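Side-chain contact in ATP-dependent 6-phosphofructokinase isozyme 2 (Escherichia coli, PDB 3UMO), which catalyses the ATP-dependent phosphorylation of fructose 6-phosphate to fructose 1,6-bisphosphate, the first committed step of glycolysis, working as a homodimer: residues F278-A281 / A282-A286. Residues are numbered along the deposited sequence; the frame is centred on the assembly and turned at random.
Sequences FGVA and AGSAA. With K (potassium ion), chain F; ATP (adenosine-5'-triphosphate), chain E.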
# COMPACT_ATOMS: atom_id res chain seq x y z
N PHE A 278 -32.05 15.33 -10.19
CA PHE A 278 -31.42 16.32 -9.32
C PHE A 278 -30.51 15.61 -8.33
O PHE A 278 -29.43 16.10 -8.00
CB PHE A 278 -32.48 17.14 -8.58
CG PHE A 278 -31.96 18.42 -8.00
CD1 PHE A 278 -31.33 19.35 -8.80
CD2 PHE A 278 -32.13 18.70 -6.65
CE1 PHE A 278 -30.85 20.54 -8.26
CE2 PHE A 278 -31.65 19.89 -6.10
CZ PHE A 278 -31.01 20.81 -6.91
N GLY A 279 -30.93 14.43 -7.87
CA GLY A 279 -30.11 13.61 -6.99
C GLY A 279 -28.79 13.22 -7.64
O GLY A 279 -27.72 13.34 -7.03
N VAL A 280 -28.85 12.72 -8.87
CA VAL A 280 -27.64 12.35 -9.59
C VAL A 280 -26.77 13.58 -9.85
O VAL A 280 -25.55 13.52 -9.72
CB VAL A 280 -27.95 11.61 -10.92
CG1 VAL A 280 -26.73 11.60 -11.85
CG2 VAL A 280 -28.40 10.20 -10.61
N ALA A 281 -27.41 14.70 -10.21
CA ALA A 281 -26.66 15.94 -10.45
C ALA A 281 -25.86 16.36 -9.22
O ALA A 281 -24.68 16.70 -9.33
CB ALA A 281 -27.59 17.07 -10.91
N ALA A 282 -26.50 16.33 -8.05
CA ALA A 282 -25.81 16.72 -6.82
C ALA A 282 -24.77 15.70 -6.39
O ALA A 282 -23.67 16.07 -5.95
CB ALA A 282 -26.82 16.96 -5.70
N GLY A 283 -25.12 14.42 -6.47
CA GLY A 283 -24.18 13.37 -6.13
C GLY A 283 -22.91 13.46 -6.96
O GLY A 283 -21.80 13.40 -6.45
N SER A 284 -23.09 13.63 -8.27
CA SER A 284 -21.95 13.70 -9.17
C SER A 284 -21.22 15.04 -9.05
O SER A 284 -20.00 15.11 -9.21
CB SER A 284 -22.38 13.41 -10.61
OG SER A 284 -22.88 12.07 -10.72
N ALA A 285 -21.96 16.10 -8.74
CA ALA A 285 -21.34 17.40 -8.49
C ALA A 285 -20.40 17.29 -7.30
O ALA A 285 -19.30 17.86 -7.30
CB ALA A 285 -22.39 18.46 -8.23
N ALA A 286 -20.80 16.53 -6.28
CA ALA A 286 -19.94 16.34 -5.12
C ALA A 286 -18.59 15.74 -5.51
O ALA A 286 -17.57 16.10 -4.93
CB ALA A 286 -20.63 15.47 -4.09
K K F . -15.81 15.37 -2.71
PG ATP E . -21.52 7.45 0.03
O1G ATP E . -22.45 7.35 1.19
O2G ATP E . -20.99 8.88 0.08
O3G ATP E . -20.40 6.46 0.08
PB ATP E . -23.23 6.11 -1.64
O1B ATP E . -22.40 4.79 -1.71
O2B ATP E . -24.45 6.03 -0.69
O3B ATP E . -22.31 7.37 -1.30
PA ATP E . -23.23 6.44 -4.50
O1A ATP E . -21.82 5.92 -4.48
O2A ATP E . -24.14 5.68 -5.46
O3A ATP E . -23.84 6.43 -3.07
O5' ATP E . -23.16 8.01 -4.86
C5' ATP E . -24.33 8.70 -5.12
C4' ATP E . -24.40 9.46 -6.36
O4' ATP E . -23.17 10.21 -6.50
C3' ATP E . -24.41 8.60 -7.56
O3' ATP E . -25.68 8.16 -7.86
C2' ATP E . -23.82 9.47 -8.59
O2' ATP E . -24.74 10.42 -8.98
C1' ATP E . -22.75 10.16 -7.84
N9 ATP E . -21.48 9.44 -7.94
C8 ATP E . -20.97 8.60 -7.02
N7 ATP E . -19.78 8.14 -7.49
C5 ATP E . -19.55 8.70 -8.70
C6 ATP E . -18.51 8.60 -9.63
N6 ATP E . -17.31 7.73 -9.37
N1 ATP E . -18.59 9.31 -10.77
C2 ATP E . -19.65 10.10 -11.02
N3 ATP E . -20.66 10.21 -10.15
C4 ATP E . -20.63 9.53 -8.99
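Val280 lays its CG1 methyl beside the hydroxyl of Ser284 one helical turn on, CG1 to OG 4.0 Å, and both methyls of the valine border the ribose of ATP, CG1 lying 3.7 Å from O2'. The serine torsion (chi1 -63°) sets OG opposite the carbonyl carbon and out toward the nucleotide. There OG donates to adenine N3 at 3.0 Å and accepts from ribose O2' at 3.0 Å, so one hydroxyl bridges base and sugar across the glycosidic bond. O2' also makes a weak hydrogen bond to Val280 O, so its one proton is probably shared between two acceptors; that carbonyl already accepts from Ser284 N at 2.9 Å in the ordinary helical pattern. Gly283 lets the sugar settle on bare backbone, its C 3.3 Å from ATP O4'. One turn of helix thus forms a wall of the nucleotide pocket. Farther along, Ala286 O binds the potassium ion at 2.9 Å alongside carbonyls of Ser250, Val252, Asn289, Gly291 and Arg293. Elsewhere around helix 272-286, Ala281 and Ala285 pack on helix 297-307, Ala282 and Ala286 meet helix 254-267, and Phe278 touches both helices, edge-to-face with Tyr304.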